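Local coordinates for protein Rik1-associated factor 1 (Schizosaccharomyces pombe, PDB 4O9D) that works as a WD-repeat subunit of the Clr4 methyltransferase complex, which helps establish heterochromatin by methylating histone H3, at residues L20-E28 with G413-I421; Y38-S49 with N61-I72. One frame throughout, in Å; residues are numbered along the deposited sequence.

The modelled chain begins just before residues 20-28, which hold strand 21-26, an outermost strand of the sheet that also contains strands 403-407, 393-398 and 382-387. The chain then enters the next sheet. There interaction 2 pairs strands 44-49 and 62-66, closing a beta hairpin. Interaction 1 is completed last, when residues 413-421, near the C terminus, return to residues 20-28 and close a loop of almost the whole chain, with interaction 2 lying within it. Strand 420-422 also runs parallel to strand 71-74, so both contacts reach one sheet. Charged and aromatic residues of the two contacts meet. The two chain ends and two neighbouring propeller blades are thereby joined.

Interaction 1 (L20-E28 with G413-I421); sequences LKPWKHFNE and GNKFGEFRI
Lys-24 lays its aliphatic chain over one face of the Phe-419 ring, with CG 3.9 Å from the ring centroid. The chain bends at its second torsion (chi2 -70°), and this carries the ammonium group on past the ring to the backbone of Glu-418. There Lys-24 NZ donates to Glu-418 O at 2.8 Å, from above the carbonyl plane. Arg-420 NH1 grips the same oxygen from the opposite face. The two cations lie close together, but Lys-24 NZ also has a salt bridge to Glu-70, which probably eases their repulsion. Phe-419 turns its edge toward the face of Trp-23 in an offset edge-to-face pair, with centroids 5.5 Å apart and planes at 82°. CG of Lys-24 also sits over the centre of the Trp-23 ring. The lysine chain thus fills the angle between the two rings. Toward the N-terminal side, Pro-22 places its CB over a face of Phe-416, while His-25 CB meets Phe-416 CB at 3.7 Å.

The backbones run in roughly the same direction. Gly-417 N donates to Trp-23 O at 2.7 Å, and His-25 N donates to Gly-417 O at 3.0 Å. These two bonds flank a single bridge between Lys-24 and Gly-417. A water links His-25 O to Phe-419 N. On its other side, strand 21-26 pairs with strand 403-407, where Trp-23 and Lys-24 form a classic beta bulge opposite Met-405. Residues 413-421 thus line the outer edge of the N-terminal strand that makes the Velcro closure typical of WD40 beta-propellers.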
loop_
_atom_site.group_PDB
_atom_site.type_symbol
_atom_site.label_atom_id
_atom_site.label_comp_id
_atom_site.label_asym_id
_atom_site.label_seq_id
_atom_site.Cartn_x
_atom_site.Cartn_y
_atom_site.Cartn_z
ATOM N N LEU A 20 -19.828 -7.721 7.306
ATOM C CA LEU A 20 -19.732 -6.601 6.382
ATOM C C LEU A 20 -20.775 -6.762 5.275
ATOM O O LEU A 20 -20.849 -7.801 4.609
ATOM C CB LEU A 20 -18.306 -6.507 5.804
ATOM C CG LEU A 20 -17.216 -6.057 6.808
ATOM C CD1 LEU A 20 -15.790 -6.223 6.267
ATOM C CD2 LEU A 20 -17.441 -4.615 7.220
ATOM N N LYS A 21 -21.603 -5.741 5.085
ATOM C CA LYS A 21 -22.590 -5.786 4.010
ATOM C C LYS A 21 -22.339 -4.645 3.028
ATOM O O LYS A 21 -21.778 -3.622 3.392
ATOM C CB LYS A 21 -24.004 -5.701 4.584
ATOM C CG LYS A 21 -24.375 -6.853 5.521
ATOM C CD LYS A 21 -24.284 -8.222 4.826
ATOM C CE LYS A 21 -24.542 -9.375 5.796
ATOM N NZ LYS A 21 -23.859 -10.655 5.386
ATOM N N PRO A 22 -22.750 -4.821 1.768
ATOM C CA PRO A 22 -22.582 -3.715 0.822
ATOM C C PRO A 22 -23.128 -2.420 1.391
ATOM O O PRO A 22 -24.150 -2.426 2.083
ATOM C CB PRO A 22 -23.400 -4.157 -0.398
ATOM C CG PRO A 22 -24.219 -5.297 0.067
ATOM C CD PRO A 22 -23.484 -5.948 1.180
ATOM N N TRP A 23 -22.436 -1.319 1.120
ATOM C CA TRP A 23 -22.808 -0.041 1.681
ATOM C C TRP A 23 -22.844 1.034 0.610
ATOM O O TRP A 23 -23.886 1.629 0.364
ATOM C CB TRP A 23 -21.832 0.360 2.784
ATOM C CG TRP A 23 -22.218 1.625 3.420
ATOM C CD1 TRP A 23 -23.474 1.973 3.841
ATOM C CD2 TRP A 23 -21.367 2.734 3.727
ATOM N NE1 TRP A 23 -23.453 3.232 4.384
ATOM C CE2 TRP A 23 -22.173 3.722 4.327
ATOM C CE3 TRP A 23 -20.000 2.991 3.547
ATOM C CZ2 TRP A 23 -21.659 4.946 4.758
ATOM C CZ3 TRP A 23 -19.491 4.209 3.975
ATOM C CH2 TRP A 23 -20.324 5.172 4.570
ATOM N N LYS A 24 -21.699 1.299 -0.015
ATOM C CA LYS A 24 -21.633 2.311 -1.050
ATOM C C LYS A 24 -20.859 1.803 -2.228
ATOM O O LYS A 24 -19.879 1.078 -2.082
ATOM C CB LYS A 24 -20.955 3.580 -0.536
ATOM C CG LYS A 24 -21.662 4.243 0.613
ATOM C CD LYS A 24 -22.958 4.871 0.177
ATOM C CE LYS A 24 -23.565 5.690 1.298
ATOM N NZ LYS A 24 -24.929 6.180 0.942
ATOM N N HIS A 25 -21.305 2.203 -3.405
ATOM C CA HIS A 25 -20.576 1.956 -4.627
ATOM C C HIS A 25 -20.320 3.294 -5.298
ATOM O O HIS A 25 -21.164 4.195 -5.260
ATOM C CB HIS A 25 -21.361 1.073 -5.595
ATOM C CG HIS A 25 -20.857 1.175 -6.997
ATOM N ND1 HIS A 25 -19.802 0.420 -7.461
ATOM C CD2 HIS A 25 -21.219 1.987 -8.020
ATOM C CE1 HIS A 25 -19.546 0.748 -8.716
ATOM N NE2 HIS A 25 -20.395 1.693 -9.081
ATOM N N PHE A 26 -19.160 3.410 -5.933
ATOM C CA PHE A 26 -18.723 4.664 -6.520
ATOM C C PHE A 26 -17.905 4.403 -7.785
ATOM O O PHE A 26 -17.054 3.514 -7.802
ATOM C CB PHE A 26 -17.890 5.416 -5.463
ATOM C CG PHE A 26 -17.283 6.705 -5.945
ATOM C CD1 PHE A 26 -18.028 7.879 -5.951
ATOM C CD2 PHE A 26 -15.949 6.761 -6.335
ATOM C CE1 PHE A 26 -17.464 9.082 -6.376
ATOM C CE2 PHE A 26 -15.380 7.961 -6.765
ATOM C CZ PHE A 26 -16.137 9.117 -6.783
ATOM N N ASN A 27 -18.174 5.169 -8.842
ATOM C CA ASN A 27 -17.366 5.148 -10.066
ATOM C C ASN A 27 -17.502 6.469 -10.811
ATOM O O ASN A 27 -18.282 6.574 -11.757
ATOM C CB ASN A 27 -17.780 4.014 -11.027
ATOM C CG ASN A 27 -16.828 3.891 -12.245
ATOM O OD1 ASN A 27 -16.122 4.846 -12.596
ATOM N ND2 ASN A 27 -16.803 2.717 -12.876
ATOM N N GLU A 28 -16.764 7.474 -10.367
ATOM C CA GLU A 28 -16.634 8.732 -11.098
ATOM C C GLU A 28 -15.207 8.770 -11.511
ATOM O O GLU A 28 -14.662 9.801 -11.916
ATOM C CB GLU A 28 -16.916 9.909 -10.184
ATOM C CG GLU A 28 -18.335 9.890 -9.680
ATOM C CD GLU A 28 -19.320 9.774 -10.820
ATOM O OE1 GLU A 28 -19.086 10.434 -11.862
ATOM O OE2 GLU A 28 -20.309 9.014 -10.681
ATOM N N GLY A 413 -26.915 -2.962 3.141
ATOM C CA GLY A 413 -27.148 -4.186 3.894
ATOM C C GLY A 413 -27.672 -5.275 2.978
ATOM O O GLY A 413 -27.658 -6.469 3.296
ATOM N N ASN A 414 -28.167 -4.844 1.827
ATOM C CA ASN A 414 -28.499 -5.751 0.748
ATOM C C ASN A 414 -27.924 -5.156 -0.532
ATOM O O ASN A 414 -27.341 -5.862 -1.357
ATOM C CB ASN A 414 -30.020 -5.928 0.635
ATOM C CG ASN A 414 -30.671 -6.329 1.961
ATOM O OD1 ASN A 414 -30.128 -7.133 2.719
ATOM N ND2 ASN A 414 -31.845 -5.766 2.240
ATOM N N LYS A 415 -28.067 -3.842 -0.673
ATOM C CA LYS A 415 -27.634 -3.157 -1.882
ATOM C C LYS A 415 -26.701 -1.992 -1.572
ATOM O O LYS A 415 -26.646 -1.506 -0.444
ATOM C CB LYS A 415 -28.844 -2.652 -2.665
ATOM C CG LYS A 415 -29.888 -1.929 -1.814
ATOM C CD LYS A 415 -30.985 -1.307 -2.682
ATOM C CE LYS A 415 -31.740 -2.360 -3.489
ATOM N NZ LYS A 415 -32.133 -1.882 -4.853
ATOM N N PHE A 416 -25.982 -1.546 -2.594
ATOM C CA PHE A 416 -25.081 -0.406 -2.454
ATOM C C PHE A 416 -25.816 0.919 -2.647
ATOM O O PHE A 416 -26.620 1.063 -3.570
ATOM C CB PHE A 416 -23.974 -0.480 -3.491
ATOM C CG PHE A 416 -23.054 -1.645 -3.321
ATOM C CD1 PHE A 416 -22.068 -1.628 -2.340
ATOM C CD2 PHE A 416 -23.144 -2.741 -4.165
ATOM C CE1 PHE A 416 -21.197 -2.706 -2.190
ATOM C CE2 PHE A 416 -22.271 -3.825 -4.025
ATOM C CZ PHE A 416 -21.298 -3.801 -3.036
ATOM N N GLY A 417 -25.528 1.878 -1.773
ATOM C CA GLY A 417 -25.990 3.236 -1.951
ATOM C C GLY A 417 -24.941 4.011 -2.717
ATOM O O GLY A 417 -23.992 3.422 -3.269
ATOM N N GLU A 418 -25.115 5.328 -2.753
ATOM C CA GLU A 418 -24.146 6.222 -3.371
ATOM C C GLU A 418 -23.720 7.283 -2.388
ATOM O O GLU A 418 -24.450 7.603 -1.442
ATOM C CB GLU A 418 -24.738 6.913 -4.597
ATOM C CG GLU A 418 -24.718 6.084 -5.857
ATOM C CD GLU A 418 -25.480 6.751 -6.994
ATOM O OE1 GLU A 418 -26.545 6.221 -7.372
ATOM O OE2 GLU A 418 -25.024 7.808 -7.504
ATOM N N PHE A 419 -22.520 7.812 -2.613
ATOM C CA PHE A 419 -22.082 9.015 -1.951
ATOM C C PHE A 419 -22.673 10.145 -2.774
ATOM O O PHE A 419 -22.987 9.967 -3.961
ATOM C CB PHE A 419 -20.543 9.106 -1.918
ATOM C CG PHE A 419 -19.903 8.165 -0.929
ATOM C CD1 PHE A 419 -19.850 8.488 0.422
ATOM C CD2 PHE A 419 -19.356 6.951 -1.351
ATOM C CE1 PHE A 419 -19.267 7.613 1.353
ATOM C CE2 PHE A 419 -18.769 6.082 -0.438
ATOM C CZ PHE A 419 -18.721 6.422 0.919
ATOM N N ARG A 420 -22.860 11.297 -2.153
ATOM C CA ARG A 420 -23.273 12.468 -2.906
ATOM C C ARG A 420 -22.036 13.326 -3.130
ATOM O O ARG A 420 -21.338 13.674 -2.181
ATOM C CB ARG A 420 -24.374 13.229 -2.165
ATOM C CG ARG A 420 -25.768 12.553 -2.266
ATOM C CD ARG A 420 -25.832 11.229 -1.498
ATOM N NE ARG A 420 -27.181 10.976 -0.978
ATOM C CZ ARG A 420 -27.587 9.827 -0.434
ATOM N NH1 ARG A 420 -26.762 8.791 -0.334
ATOM N NH2 ARG A 420 -28.831 9.713 0.009
ATOM N N ILE A 421 -21.753 13.622 -4.392
ATOM C CA ILE A 421 -20.592 14.428 -4.763
ATOM C C ILE A 421 -20.805 15.899 -4.432
ATOM O O ILE A 421 -21.837 16.466 -4.796
ATOM C CB ILE A 421 -20.311 14.349 -6.265
ATOM C CG1 ILE A 421 -19.957 12.918 -6.668
ATOM C CG2 ILE A 421 -19.175 15.299 -6.633
ATOM C CD1 ILE A 421 -19.637 12.777 -8.131
HETATM O O HOH W 1 -21.018 6.870 -5.043
#

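Interaction 2 (Y38-S49 with N61-I72). With EDO (1,2-ethanediol), chain C.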
loop_
_atom_site.group_PDB
_atom_site.type_symbol
_atom_site.label_atom_id
_atom_site.label_comp_id
_atom_site.label_asym_id
_atom_site.label_seq_id
_atom_site.Cartn_x
_atom_site.Cartn_y
_atom_site.Cartn_z
ATOM N N TYR A 38 -7.900 5.335 5.340
ATOM C CA TYR A 38 -8.873 5.735 6.334
ATOM C C TYR A 38 -8.142 6.582 7.368
ATOM O O TYR A 38 -6.973 6.350 7.649
ATOM C CB TYR A 38 -9.488 4.511 7.017
ATOM C CG TYR A 38 -10.018 3.471 6.070
ATOM C CD1 TYR A 38 -11.317 3.550 5.563
ATOM C CD2 TYR A 38 -9.232 2.384 5.700
ATOM C CE1 TYR A 38 -11.812 2.584 4.687
ATOM C CE2 TYR A 38 -9.713 1.409 4.842
ATOM C CZ TYR A 38 -11.006 1.507 4.338
ATOM O OH TYR A 38 -11.478 0.522 3.486
ATOM N N ASN A 39 -8.814 7.575 7.928
ATOM C CA ASN A 39 -8.156 8.393 8.926
ATOM C C ASN A 39 -8.231 7.678 10.269
ATOM O O ASN A 39 -9.011 6.726 10.421
ATOM C CB ASN A 39 -8.701 9.828 8.924
ATOM C CG ASN A 39 -10.052 9.973 9.565
ATOM O OD1 ASN A 39 -10.774 9.005 9.828
ATOM N ND2 ASN A 39 -10.407 11.227 9.839
ATOM N N PRO A 40 -7.378 8.073 11.220
ATOM C CA PRO A 40 -7.309 7.262 12.449
ATOM C C PRO A 40 -8.697 7.021 13.056
ATOM O O PRO A 40 -9.017 5.885 13.412
ATOM C CB PRO A 40 -6.441 8.105 13.389
ATOM C CG PRO A 40 -5.600 8.970 12.453
ATOM C CD PRO A 40 -6.473 9.239 11.246
ATOM N N LEU A 41 -9.507 8.081 13.130
ATOM C CA LEU A 41 -10.841 8.022 13.722
ATOM C C LEU A 41 -11.795 7.162 12.907
ATOM O O LEU A 41 -12.902 6.861 13.360
ATOM C CB LEU A 41 -11.420 9.436 13.834
ATOM C CG LEU A 41 -10.651 10.408 14.727
ATOM C CD1 LEU A 41 -11.142 11.850 14.559
ATOM C CD2 LEU A 41 -10.731 9.986 16.180
ATOM N N CYS A 42 -11.379 6.778 11.703
ATOM C CA CYS A 42 -12.261 6.064 10.767
ATOM C C CYS A 42 -13.556 6.862 10.523
ATOM O O CYS A 42 -14.649 6.309 10.493
ATOM C CB CYS A 42 -12.564 4.645 11.267
ATOM S SG CYS A 42 -13.243 3.529 9.985
ATOM N N GLU A 43 -13.401 8.171 10.341
ATOM C CA GLU A 43 -14.508 9.084 10.043
ATOM C C GLU A 43 -14.486 9.522 8.589
ATOM O O GLU A 43 -15.499 9.977 8.049
ATOM C CB GLU A 43 -14.419 10.319 10.947
ATOM C CG GLU A 43 -14.928 10.056 12.352
ATOM C CD GLU A 43 -14.682 11.199 13.323
ATOM O OE1 GLU A 43 -15.062 11.036 14.504
ATOM O OE2 GLU A 43 -14.106 12.241 12.921
ATOM N N LYS A 44 -13.323 9.391 7.953
ATOM C CA LYS A 44 -13.144 9.881 6.592
ATOM C C LYS A 44 -12.253 8.905 5.862
ATOM O O LYS A 44 -11.517 8.156 6.506
ATOM C CB LYS A 44 -12.497 11.269 6.615
ATOM C CG LYS A 44 -13.342 12.328 7.304
ATOM C CD LYS A 44 -12.725 13.707 7.162
ATOM C CE LYS A 44 -13.706 14.808 7.546
ATOM N NZ LYS A 44 -14.464 15.291 6.352
ATOM N N PHE A 45 -12.330 8.906 4.532
ATOM C CA PHE A 45 -11.507 8.023 3.719
ATOM C C PHE A 45 -11.049 8.809 2.496
ATOM O O PHE A 45 -11.580 9.878 2.206
ATOM C CB PHE A 45 -12.317 6.792 3.288
ATOM C CG PHE A 45 -13.432 7.121 2.350
ATOM C CD1 PHE A 45 -13.215 7.155 0.983
ATOM C CD2 PHE A 45 -14.706 7.433 2.842
ATOM C CE1 PHE A 45 -14.263 7.469 0.098
ATOM C CE2 PHE A 45 -15.757 7.750 1.976
ATOM C CZ PHE A 45 -15.539 7.775 0.605
ATOM N N ALA A 46 -10.074 8.280 1.777
ATOM C CA ALA A 46 -9.623 8.902 0.548
ATOM C C ALA A 46 -9.268 7.850 -0.492
ATOM O O ALA A 46 -8.790 6.767 -0.155
ATOM C CB ALA A 46 -8.407 9.858 0.810
ATOM N N LEU A 47 -9.498 8.188 -1.759
ATOM C CA LEU A 47 -9.300 7.273 -2.878
ATOM C C LEU A 47 -8.355 7.895 -3.882
ATOM O O LEU A 47 -8.596 9.007 -4.335
ATOM C CB LEU A 47 -10.631 7.014 -3.601
ATOM C CG LEU A 47 -11.837 6.567 -2.776
ATOM C CD1 LEU A 47 -13.105 6.531 -3.669
ATOM C CD2 LEU A 47 -11.601 5.200 -2.138
ATOM N N GLY A 48 -7.299 7.170 -4.254
ATOM C CA GLY A 48 -6.425 7.598 -5.320
ATOM C C GLY A 48 -6.437 6.638 -6.486
ATOM O O GLY A 48 -6.352 5.428 -6.290
ATOM N N SER A 49 -6.512 7.169 -7.700
ATOM C CA SER A 49 -6.532 6.324 -8.886
ATOM C C SER A 49 -5.479 6.714 -9.907
ATOM O O SER A 49 -4.773 7.733 -9.758
ATOM C CB SER A 49 -7.929 6.299 -9.533
ATOM O OG SER A 49 -8.407 7.593 -9.817
ATOM N N ASN A 61 -8.285 12.429 -10.074
ATOM C CA ASN A 61 -8.107 11.051 -9.626
ATOM C C ASN A 61 -7.889 10.960 -8.101
ATOM O O ASN A 61 -7.269 10.010 -7.609
ATOM C CB ASN A 61 -6.877 10.488 -10.344
ATOM C CG ASN A 61 -5.644 11.386 -10.170
ATOM O OD1 ASN A 61 -5.771 12.556 -9.812
ATOM N ND2 ASN A 61 -4.455 10.838 -10.418
ATOM N N LEU A 62 -8.405 11.938 -7.357
ATOM C CA LEU A 62 -8.103 12.055 -5.918
ATOM C C LEU A 62 -9.319 12.530 -5.106
ATOM O O LEU A 62 -9.737 13.689 -5.204
ATOM C CB LEU A 62 -6.894 12.998 -5.698
ATOM C CG LEU A 62 -6.489 13.175 -4.228
ATOM C CD1 LEU A 62 -6.039 11.842 -3.609
ATOM C CD2 LEU A 62 -5.413 14.266 -4.059
ATOM N N TRP A 63 -9.892 11.631 -4.301
ATOM C CA TRP A 63 -11.148 11.942 -3.614
ATOM C C TRP A 63 -11.049 11.790 -2.097
ATOM O O TRP A 63 -10.262 10.988 -1.573
ATOM C CB TRP A 63 -12.280 11.073 -4.156
ATOM C CG TRP A 63 -12.502 11.222 -5.642
ATOM C CD1 TRP A 63 -11.710 10.736 -6.644
ATOM C CD2 TRP A 63 -13.599 11.898 -6.290
ATOM N NE1 TRP A 63 -12.238 11.076 -7.868
ATOM C CE2 TRP A 63 -13.398 11.783 -7.677
ATOM C CE3 TRP A 63 -14.721 12.598 -5.825
ATOM C CZ2 TRP A 63 -14.279 12.340 -8.609
ATOM C CZ3 TRP A 63 -15.595 13.147 -6.747
ATOM C CH2 TRP A 63 -15.374 13.008 -8.124
ATOM N N ILE A 64 -11.850 12.580 -1.391
ATOM C CA ILE A 64 -11.931 12.478 0.054
ATOM C C ILE A 64 -13.396 12.394 0.374
ATOM O O ILE A 64 -14.184 13.228 -0.107
ATOM C CB ILE A 64 -11.337 13.706 0.791
ATOM C CG1 ILE A 64 -9.845 13.859 0.499
ATOM C CG2 ILE A 64 -11.546 13.569 2.308
ATOM C CD1 ILE A 64 -9.159 14.877 1.413
ATOM N N GLY A 65 -13.757 11.386 1.167
ATOM C CA GLY A 65 -15.140 11.137 1.538
ATOM C C GLY A 65 -15.321 11.175 3.047
ATOM O O GLY A 65 -14.347 11.082 3.801
ATOM N N ASP A 66 -16.577 11.300 3.478
ATOM C CA ASP A 66 -16.930 11.442 4.881
ATOM C C ASP A 66 -18.023 10.429 5.218
ATOM O O ASP A 66 -19.084 10.430 4.591
ATOM C CB ASP A 66 -17.448 12.866 5.139
ATOM C CG ASP A 66 -17.773 13.112 6.600
ATOM O OD1 ASP A 66 -18.855 12.689 7.049
ATOM O OD2 ASP A 66 -16.935 13.717 7.306
ATOM N N PHE A 67 -17.772 9.577 6.207
ATOM C CA PHE A 67 -18.681 8.472 6.512
ATOM C C PHE A 67 -19.990 8.969 7.166
ATOM O O PHE A 67 -21.064 8.472 6.860
ATOM C CB PHE A 67 -17.993 7.428 7.398
ATOM C CG PHE A 67 -16.918 6.616 6.687
ATOM C CD1 PHE A 67 -17.150 6.066 5.431
ATOM C CD2 PHE A 67 -15.681 6.398 7.283
ATOM C CE1 PHE A 67 -16.166 5.300 4.780
ATOM C CE2 PHE A 67 -14.687 5.635 6.638
ATOM C CZ PHE A 67 -14.937 5.089 5.376
ATOM N N HIS A 68 -19.896 9.952 8.046
ATOM C CA HIS A 68 -21.089 10.514 8.674
ATOM C C HIS A 68 -22.054 11.162 7.670
ATOM O O HIS A 68 -23.254 10.917 7.725
ATOM C CB HIS A 68 -20.703 11.539 9.735
ATOM C CG HIS A 68 -21.875 12.275 10.306
ATOM N ND1 HIS A 68 -22.989 11.631 10.797
ATOM C CD2 HIS A 68 -22.119 13.603 10.440
ATOM C CE1 HIS A 68 -23.865 12.527 11.224
ATOM N NE2 HIS A 68 -23.360 13.731 11.018
ATOM N N SER A 69 -21.535 11.971 6.748
ATOM C CA SER A 69 -22.399 12.728 5.827
ATOM C C SER A 69 -22.627 12.008 4.505
ATOM O O SER A 69 -23.507 12.395 3.718
ATOM C CB SER A 69 -21.809 14.128 5.564
ATOM O OG SER A 69 -20.580 14.046 4.850
ATOM N N GLU A 70 -21.831 10.968 4.253
ATOM C CA GLU A 70 -21.966 10.190 3.037
ATOM C C GLU A 70 -21.782 11.094 1.823
ATOM O O GLU A 70 -22.469 10.968 0.807
ATOM C CB GLU A 70 -23.317 9.468 3.028
ATOM C CG GLU A 70 -23.564 8.753 4.347
ATOM C CD GLU A 70 -24.762 7.795 4.322
ATOM O OE1 GLU A 70 -25.516 7.763 3.312
ATOM O OE2 GLU A 70 -24.929 7.065 5.324
ATOM N N THR A 71 -20.824 12.006 1.941
ATOM C CA THR A 71 -20.463 12.890 0.842
ATOM C C THR A 71 -19.021 12.653 0.422
ATOM O O THR A 71 -18.207 12.147 1.192
ATOM C CB THR A 71 -20.621 14.365 1.229
ATOM O OG1 THR A 71 -19.776 14.656 2.343
ATOM C CG2 THR A 71 -22.082 14.674 1.609
ATOM N N ILE A 72 -18.713 13.044 -0.805
ATOM C CA ILE A 72 -17.387 12.858 -1.351
ATOM C C ILE A 72 -17.015 14.049 -2.258
ATOM O O ILE A 72 -17.869 14.640 -2.926
ATOM C CB ILE A 72 -17.280 11.467 -2.063
ATOM C CG1 ILE A 72 -15.819 11.038 -2.219
ATOM C CG2 ILE A 72 -17.996 11.451 -3.393
ATOM C CD1 ILE A 72 -15.672 9.715 -2.935
HETATM C C1 EDO C . -15.133 15.329 1.964
HETATM O O1 EDO C . -14.750 15.786 3.269
HETATM C C2 EDO C . -16.608 14.927 1.954
HETATM O O2 EDO C . -17.440 15.947 2.526
HETATM O O HOH W 2 -17.549 10.454 9.925
#
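Strands 44-49 and 62-66 run antiparallel, their axes 4.6 Å apart at closest approach, with paired backbone bonds at Phe-45/Gly-65 and Leu-47/Trp-63. Phe-45 lies across Gly-65, whose CA sits over one face of the ring, 3.7 Å from its centroid. The ring fills the space beside Gly-65, on the side where a CB would stand. With CG placed between the backbone N and the carbonyl carbon (chi1 67°), Phe-45 also reaches Ile-72 CD1, 4.0 Å from its CE1. The Phe-67 ring is slid aside from that of Phe-45, with planes at 30° and little overlap. Phe-67 CZ meets the edge of Tyr-38, 3.9 Å from its CD1. These are neighbouring strands of one beta-propeller blade, and Phe-26 and Phe-419 pack on the face bearing Phe-45, Leu-47 and Trp-63. An alanine in place of Phe-67 would probably open a gap beside Phe-45 and leave the Tyr-38 edge without its aromatic partner. On the face carrying Ala-46 and Ile-64, Lys-44 NZ forms a salt bridge with Asp-66 OD2 at 3.1 Å, and OD2 offers its anti lone pair, the one away from OD1. Asp-66 OD1 instead accepts from Ser-69 N at 2.8 Å, an Asx motif in the turn toward Thr-71.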